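Local coordinates for protein putative aldolase (Bacteroides vulgatus ATCC 8482, PDB 3DXI) that is of unknown function but, as a putative aldolase with an HMGL-like family region, folds into an eight-stranded parallel TIM barrel, at residues A[90-93]-A[94-98]; A[229-232]-A[233-236]; A[267-271]-A[272-276]. All coordinates share one frame; numbering follows the deposited sequence.

All three contacts are local, each between neighbouring residues at a helix end, but they sit at different depths. Interaction 2 is buried, at the start of helix 231-241, against the barrel strand 4-7. Interaction 1 lies on the far side of the chain's centre, about 33 Å away between centres, where helix 90-94 runs out; half of it is buried and no second subunit touches it. Interaction 3 starts helix 271-278, beyond the barrel strands. Interactions 2 and 3 share the dimer interface, each packing on the other's counterpart in the second subunit. The chemistry of the three differs accordingly: a proline-broken end in 1, a hydroxyl-to-carbonyl bond in 2, an asparagine N-cap in 3.

Interaction 1. Residues A[90-93]-A[94-98]; sequences LNHL and LLPII
Leu-94 N donates to Leu-90 O at 2.8 Å, with an N-H...O angle of 163° and the donor tilted 24° from the carbonyl plane. This is the last sound i to i+4 bond of the helix. The next in line, from Leu-95 N to Asn-91 O, is weak, and the carbonyl oxygen is less surely placed. After it the series stops, because Pro-96 has no N-H to offer His-92 O; instead its ring carbon CD sits 3.2 Å from His-92 O. The chain tightens through a 3-10 segment at 95-96, and Ile-97 N reaches back to Leu-94 O at 2.9 Å. The carbonyls left without a helical donor turn to Arg-46, whose NE bonds Leu-93 O and whose NH2 makes a weaker bond to His-92 O.

Around this backbone the side chains pair one turn apart. Leu-90 and Leu-94 run side by side in the same direction, and Leu-90 CD2 touches Leu-94 CD1 at 4.0 Å. Asn-91 and Leu-95 also lie side by side, pointing the same way, on the exposed side, where the carboxamide oxygen OD1 of Asn-91 lies alongside the methyl CD2 of Leu-95 at 3.7 Å. CB of Pro-96 points toward the helix, and its ring atom CG approaches the His-92 ring obliquely.

The helix belongs to the beta-alpha-beta crossover between barrel strands 75-81 and 103-108. Leu-90 and Leu-94 face helix 113-124, at Ile-123; Leu-93 and Leu-94 rest on Leu-80 of strand 75-81, while Pro-96 and Ile-97 meet helix 62-71 at Val-62 and Leu-65.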
loop_
_atom_site.group_PDB
_atom_site.type_symbol
_atom_site.label_atom_id
_atom_site.label_comp_id
_atom_site.label_asym_id
_atom_site.label_seq_id
_atom_site.Cartn_x
_atom_site.Cartn_y
_atom_site.Cartn_z
ATOM N N LEU A 90 -37.054 -12.800 -3.475
ATOM C CA LEU A 90 -37.093 -11.458 -2.906
ATOM C C LEU A 90 -38.078 -11.223 -1.767
ATOM O O LEU A 90 -37.777 -10.463 -0.843
ATOM C CB LEU A 90 -37.329 -10.430 -4.017
ATOM C CG LEU A 90 -36.240 -10.411 -5.095
ATOM C CD1 LEU A 90 -36.541 -9.319 -6.114
ATOM C CD2 LEU A 90 -34.884 -10.179 -4.443
ATOM N N ASN A 91 -39.242 -11.866 -1.814
ATOM C CA ASN A 91 -40.229 -11.673 -0.751
ATOM C C ASN A 91 -39.700 -12.016 0.639
ATOM O O ASN A 91 -39.761 -11.193 1.554
ATOM C CB ASN A 91 -41.497 -12.490 -1.023
ATOM C CG ASN A 91 -42.444 -11.793 -1.983
ATOM O OD1 ASN A 91 -42.843 -10.644 -1.763
ATOM N ND2 ASN A 91 -42.813 -12.487 -3.056
ATOM N N HIS A 92 -39.172 -13.220 0.809
ATOM C CA HIS A 92 -38.672 -13.583 2.123
ATOM C C HIS A 92 -37.380 -12.858 2.474
ATOM O O HIS A 92 -37.152 -12.520 3.632
ATOM C CB HIS A 92 -38.440 -15.085 2.232
ATOM C CG HIS A 92 -38.239 -15.548 3.641
ATOM N ND1 HIS A 92 -37.649 -16.754 3.956
ATOM C CD2 HIS A 92 -38.549 -14.959 4.821
ATOM C CE1 HIS A 92 -37.604 -16.886 5.271
ATOM N NE2 HIS A 92 -38.143 -15.812 5.819
ATOM N N LEU A 93 -36.539 -12.615 1.471
ATOM C CA LEU A 93 -35.262 -11.939 1.690
ATOM C C LEU A 93 -35.349 -10.452 2.029
ATOM O O LEU A 93 -34.662 -9.979 2.938
ATOM C CB LEU A 93 -34.359 -12.099 0.460
ATOM C CG LEU A 93 -33.821 -13.486 0.113
ATOM C CD1 LEU A 93 -33.134 -13.451 -1.241
ATOM C CD2 LEU A 93 -32.853 -13.935 1.193
ATOM N N LEU A 94 -36.194 -9.715 1.315
ATOM C CA LEU A 94 -36.278 -8.272 1.525
ATOM C C LEU A 94 -37.537 -7.694 2.170
ATOM O O LEU A 94 -37.467 -6.691 2.879
ATOM C CB LEU A 94 -36.029 -7.565 0.188
ATOM C CG LEU A 94 -34.718 -7.964 -0.504
ATOM C CD1 LEU A 94 -34.548 -7.215 -1.810
ATOM C CD2 LEU A 94 -33.566 -7.663 0.418
ATOM N N LEU A 95 -38.682 -8.315 1.922
ATOM C CA LEU A 95 -39.936 -7.823 2.469
ATOM C C LEU A 95 -39.860 -7.559 3.977
ATOM O O LEU A 95 -40.331 -6.529 4.457
ATOM C CB LEU A 95 -41.057 -8.818 2.161
ATOM C CG LEU A 95 -42.457 -8.261 1.909
ATOM C CD1 LEU A 95 -42.449 -7.377 0.668
ATOM C CD2 LEU A 95 -43.429 -9.423 1.727
ATOM N N PRO A 96 -39.245 -8.477 4.743
ATOM C CA PRO A 96 -39.162 -8.251 6.192
ATOM C C PRO A 96 -38.310 -7.061 6.622
ATOM O O PRO A 96 -38.428 -6.593 7.755
ATOM C CB PRO A 96 -38.592 -9.569 6.719
ATOM C CG PRO A 96 -39.052 -10.582 5.691
ATOM C CD PRO A 96 -38.813 -9.843 4.398
ATOM N N ILE A 97 -37.459 -6.558 5.728
ATOM C CA ILE A 97 -36.580 -5.452 6.099
ATOM C C ILE A 97 -36.921 -4.086 5.509
ATOM O O ILE A 97 -36.109 -3.166 5.572
ATOM C CB ILE A 97 -35.096 -5.775 5.759
ATOM C CG1 ILE A 97 -34.899 -5.829 4.243
ATOM C CG2 ILE A 97 -34.695 -7.111 6.378
ATOM C CD1 ILE A 97 -33.471 -6.167 3.823
ATOM N N ILE A 98 -38.109 -3.940 4.938
ATOM C CA ILE A 98 -38.483 -2.646 4.380
ATOM C C ILE A 98 -38.441 -1.618 5.508
ATOM O O ILE A 98 -38.811 -1.917 6.643
ATOM C CB ILE A 98 -39.897 -2.679 3.761
ATOM C CG1 ILE A 98 -40.878 -3.327 4.738
ATOM C CG2 ILE A 98 -39.873 -3.448 2.446
ATOM C CD1 ILE A 98 -42.303 -3.440 4.209
#

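Interaction 2. Residues A[229-232]-A[233-236]; sequences LKME and LLLT
Selenomethionine Met-231 meets two leucines of the next turn because its CG is anti to the backbone N (chi1 179°) and the chain then bends twice, at chi2 and chi3. The bends bring SE to 4.1 Å from Leu-234 CD2 and also to 4.1 Å from Leu-235 CG, with the side chains crossing obliquely. In Thr-236 the hydroxyl takes the place beside the backbone N (chi1 -69°), and from there OG1 donates to Glu-232 O at 2.9 Å. The backbone Thr-236 N bonds the same oxygen at 3.0 Å, coming from the opposite face of the carbonyl plane. Two bonds thus grip Glu-232 O, and the one from OG1 fixes the rotation of the buried threonine hydroxyl.

These groups hang on the start of a helix with Lys-230 at the N-cap position. Lys-230 O accepts from Leu-234 N at 3.1 Å and, weakly, from Leu-233 N; Leu-235 N to Met-231 O follows at 2.9 Å and is almost straight (176°). Just before the helix, Leu-229 folds forward, its CD2 lying 4.2 Å from Leu-234 CB.

Helix 231-241 follows strand 214-217, the last in the barrel order. Its Met-231 and Leu-235 pack on Ile-5 of strand 4-7, Leu-229 and Leu-233 on Leu-201 of helix 200-209, and Leu-235 and Glu-232 on Leu-251 of helix 248-265, the carboxylate OE1 of Glu-232 taking the N-H of Thr-220. At the dimer interface, Glu-232 and Thr-236 meet Met-274 and Leu-271 of the second subunit.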
loop_
_atom_site.group_PDB
_atom_site.type_symbol
_atom_site.label_atom_id
_atom_site.label_comp_id
_atom_site.label_asym_id
_atom_site.label_seq_id
_atom_site.Cartn_x
_atom_site.Cartn_y
_atom_site.Cartn_z
ATOM N N LEU A 229 -9.341 -1.607 0.660
ATOM C CA LEU A 229 -8.684 -0.343 0.944
ATOM C C LEU A 229 -8.974 -0.079 2.417
ATOM O O LEU A 229 -10.103 -0.279 2.865
ATOM C CB LEU A 229 -9.300 0.772 0.096
ATOM C CG LEU A 229 -9.082 2.221 0.539
ATOM C CD1 LEU A 229 -7.599 2.548 0.589
ATOM C CD2 LEU A 229 -9.795 3.140 -0.429
ATOM N N LYS A 230 -7.960 0.343 3.169
ATOM C CA LYS A 230 -8.142 0.634 4.589
ATOM C C LYS A 230 -8.852 1.976 4.736
ATOM O O LYS A 230 -8.337 3.017 4.309
ATOM C CB LYS A 230 -6.785 0.656 5.308
ATOM C CG LYS A 230 -6.092 -0.700 5.293
ATOM C CD LYS A 230 -4.891 -0.761 6.221
ATOM C CE LYS A 230 -3.674 -0.099 5.620
ATOM N NZ LYS A 230 -2.467 -0.915 5.931
HETATM N N MSE A 231 -10.046 1.941 5.327
HETATM C CA MSE A 231 -10.836 3.149 5.516
HETATM C C MSE A 231 -10.023 4.237 6.206
HETATM O O MSE A 231 -10.083 5.399 5.814
HETATM C CB MSE A 231 -12.098 2.836 6.328
HETATM C CG MSE A 231 -12.979 4.051 6.605
HETATM SE SE MSE A 231 -13.670 4.881 4.990
HETATM C CE MSE A 231 -15.248 3.762 4.743
ATOM N N GLU A 232 -9.255 3.863 7.225
ATOM C CA GLU A 232 -8.439 4.836 7.949
ATOM C C GLU A 232 -7.416 5.505 7.034
ATOM O O GLU A 232 -7.066 6.666 7.238
ATOM C CB GLU A 232 -7.711 4.178 9.135
ATOM C CG GLU A 232 -6.773 3.033 8.741
ATOM C CD GLU A 232 -7.445 1.685 8.818
ATOM O OE1 GLU A 232 -8.671 1.615 8.581
ATOM O OE2 GLU A 232 -6.746 0.690 9.109
ATOM N N LEU A 233 -6.928 4.774 6.033
ATOM C CA LEU A 233 -5.950 5.348 5.108
ATOM C C LEU A 233 -6.647 6.346 4.187
ATOM O O LEU A 233 -6.108 7.410 3.885
ATOM C CB LEU A 233 -5.276 4.256 4.271
ATOM C CG LEU A 233 -4.208 4.746 3.288
ATOM C CD1 LEU A 233 -3.178 5.599 4.015
ATOM C CD2 LEU A 233 -3.528 3.553 2.637
ATOM N N LEU A 234 -7.849 5.993 3.745
ATOM C CA LEU A 234 -8.626 6.869 2.873
ATOM C C LEU A 234 -8.928 8.187 3.580
ATOM O O LEU A 234 -8.653 9.257 3.044
ATOM C CB LEU A 234 -9.940 6.197 2.473
ATOM C CG LEU A 234 -10.956 7.002 1.657
ATOM C CD1 LEU A 234 -10.336 7.470 0.342
ATOM C CD2 LEU A 234 -12.183 6.128 1.396
ATOM N N LEU A 235 -9.481 8.096 4.790
ATOM C CA LEU A 235 -9.839 9.279 5.569
ATOM C C LEU A 235 -8.634 10.142 5.910
ATOM O O LEU A 235 -8.714 11.368 5.881
ATOM C CB LEU A 235 -10.563 8.883 6.860
ATOM C CG LEU A 235 -11.902 8.166 6.681
ATOM C CD1 LEU A 235 -12.522 7.910 8.050
ATOM C CD2 LEU A 235 -12.841 9.006 5.824
ATOM N N THR A 236 -7.518 9.512 6.256
ATOM C CA THR A 236 -6.324 10.284 6.571
ATOM C C THR A 236 -5.893 11.090 5.348
ATOM O O THR A 236 -5.620 12.285 5.452
ATOM C CB THR A 236 -5.164 9.378 7.016
ATOM O OG1 THR A 236 -5.479 8.807 8.292
ATOM C CG2 THR A 236 -3.878 10.179 7.145
#

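Interaction 3. Residues A[267-271]-A[272-276]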
loop_
_atom_site.group_PDB
_atom_site.type_symbol
_atom_site.label_atom_id
_atom_site.label_comp_id
_atom_site.label_asym_id
_atom_site.label_seq_id
_atom_site.Cartn_x
_atom_site.Cartn_y
_atom_site.Cartn_z
ATOM N N TRP A 267 -5.356 -10.244 7.948
ATOM C CA TRP A 267 -5.632 -10.052 6.529
ATOM C C TRP A 267 -4.573 -9.071 6.035
ATOM O O TRP A 267 -3.969 -8.358 6.831
ATOM C CB TRP A 267 -7.038 -9.485 6.326
ATOM C CG TRP A 267 -7.396 -8.430 7.320
ATOM C CD1 TRP A 267 -7.135 -7.095 7.230
ATOM C CD2 TRP A 267 -8.080 -8.625 8.565
ATOM N NE1 TRP A 267 -7.620 -6.441 8.341
ATOM C CE2 TRP A 267 -8.202 -7.358 9.177
ATOM C CE3 TRP A 267 -8.599 -9.749 9.225
ATOM C CZ2 TRP A 267 -8.825 -7.178 10.415
ATOM C CZ3 TRP A 267 -9.222 -9.568 10.467
ATOM C CH2 TRP A 267 -9.326 -8.292 11.043
ATOM N N GLY A 268 -4.342 -9.038 4.730
ATOM C CA GLY A 268 -3.333 -8.152 4.184
ATOM C C GLY A 268 -2.643 -8.906 3.069
ATOM O O GLY A 268 -2.695 -10.138 3.030
ATOM N N THR A 269 -1.993 -8.183 2.166
ATOM C CA THR A 269 -1.329 -8.818 1.032
ATOM C C THR A 269 -0.012 -9.501 1.410
ATOM O O THR A 269 0.551 -9.253 2.475
ATOM C CB THR A 269 -1.062 -7.790 -0.095
ATOM O OG1 THR A 269 -0.676 -8.482 -1.286
ATOM C CG2 THR A 269 0.066 -6.834 0.302
ATOM N N ASN A 270 0.448 -10.387 0.530
ATOM C CA ASN A 270 1.695 -11.120 0.699
ATOM C C ASN A 270 2.103 -11.579 -0.700
ATOM O O ASN A 270 1.370 -11.333 -1.656
ATOM C CB ASN A 270 1.524 -12.315 1.653
ATOM C CG ASN A 270 0.285 -13.145 1.356
ATOM O OD1 ASN A 270 0.018 -13.509 0.213
ATOM N ND2 ASN A 270 -0.470 -13.465 2.406
ATOM N N LEU A 271 3.243 -12.252 -0.832
ATOM C CA LEU A 271 3.700 -12.649 -2.166
ATOM C C LEU A 271 2.671 -13.434 -2.973
ATOM O O LEU A 271 2.496 -13.174 -4.158
ATOM C CB LEU A 271 5.027 -13.416 -2.095
ATOM C CG LEU A 271 5.623 -13.784 -3.465
ATOM C CD1 LEU A 271 5.698 -12.541 -4.351
ATOM C CD2 LEU A 271 7.011 -14.404 -3.289
ATOM N N PRO A 272 1.990 -14.414 -2.352
ATOM C CA PRO A 272 0.981 -15.187 -3.083
ATOM C C PRO A 272 -0.152 -14.281 -3.584
ATOM O O PRO A 272 -0.622 -14.422 -4.717
ATOM C CB PRO A 272 0.483 -16.176 -2.038
ATOM C CG PRO A 272 1.703 -16.420 -1.212
ATOM C CD PRO A 272 2.261 -15.027 -1.038
ATOM N N TYR A 273 -0.590 -13.355 -2.730
ATOM C CA TYR A 273 -1.661 -12.434 -3.104
ATOM C C TYR A 273 -1.183 -11.354 -4.059
ATOM O O TYR A 273 -1.973 -10.820 -4.839
ATOM C CB TYR A 273 -2.307 -11.810 -1.860
ATOM C CG TYR A 273 -3.049 -12.827 -1.021
ATOM C CD1 TYR A 273 -3.778 -13.846 -1.626
ATOM C CD2 TYR A 273 -3.032 -12.767 0.368
ATOM C CE1 TYR A 273 -4.476 -14.788 -0.868
ATOM C CE2 TYR A 273 -3.728 -13.704 1.141
ATOM C CZ TYR A 273 -4.449 -14.711 0.511
ATOM O OH TYR A 273 -5.150 -15.643 1.241
HETATM N N MSE A 274 0.103 -11.024 -4.011
HETATM C CA MSE A 274 0.635 -10.028 -4.938
HETATM C C MSE A 274 0.629 -10.673 -6.319
HETATM O O MSE A 274 0.281 -10.035 -7.317
HETATM C CB MSE A 274 2.078 -9.651 -4.580
HETATM C CG MSE A 274 2.213 -8.765 -3.351
HETATM SE SE MSE A 274 4.032 -8.636 -2.720
HETATM C CE MSE A 274 3.701 -8.257 -0.848
ATOM N N LEU A 275 1.034 -11.942 -6.368
ATOM C CA LEU A 275 1.085 -12.683 -7.626
ATOM C C LEU A 275 -0.300 -12.827 -8.245
ATOM O O LEU A 275 -0.465 -12.643 -9.446
ATOM C CB LEU A 275 1.711 -14.066 -7.406
ATOM C CG LEU A 275 3.229 -14.084 -7.175
ATOM C CD1 LEU A 275 3.668 -15.437 -6.656
ATOM C CD2 LEU A 275 3.940 -13.749 -8.478
ATOM N N SER A 276 -1.297 -13.145 -7.427
ATOM C CA SER A 276 -2.655 -13.297 -7.940
ATOM C C SER A 276 -3.191 -11.959 -8.435
ATOM O O SER A 276 -3.888 -11.898 -9.444
ATOM C CB SER A 276 -3.592 -13.867 -6.865
ATOM O OG SER A 276 -3.757 -12.984 -5.764
#
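Asn-270 OD1 accepts from Tyr-273 N at 3.0 Å with an N-H...O angle of 159°, the side-chain bond of a helix N-cap. Its CG stands between the backbone N and the carbonyl carbon (chi1 46°), which brings OD1 within range of that N-H. The amide and the Tyr-273 ring are turned 22° from each other; OD1 comes nearest, 3.1 Å from Tyr-273 CD2 and oblique to the ring, with ND2 close behind. Pro-272 fits the first turn, where backbone N-H groups have no i-4 helical acceptor and its lack of one costs nothing.

Regular helical bonds begin with Met-274 N to Asn-270 O at 2.7 Å, then Leu-275 N to Leu-271 O at 2.9 Å. On the apolar side Leu-271 CD1 rests 4.1 Å from Leu-275 CG, and Leu-271 CB is pressed tightly on Pro-272 CD. The incoming chain is set by Thr-269, whose OG1 bonds Asn-196 O and also sits 3.6 Å from CG of selenomethionine Met-274. Before it, Gly-268 O lies at the edge of the Tyr-273 ring, near its plane.

Residues 267-271 lead from helix 248-265 into helix 271-278. Leu-271, Pro-272 and Leu-275 share Phe-297 of helix 297-302, Tyr-273 leans on Met-287 of helix 283-290, and Leu-275 packs against Phe-248 of the second subunit.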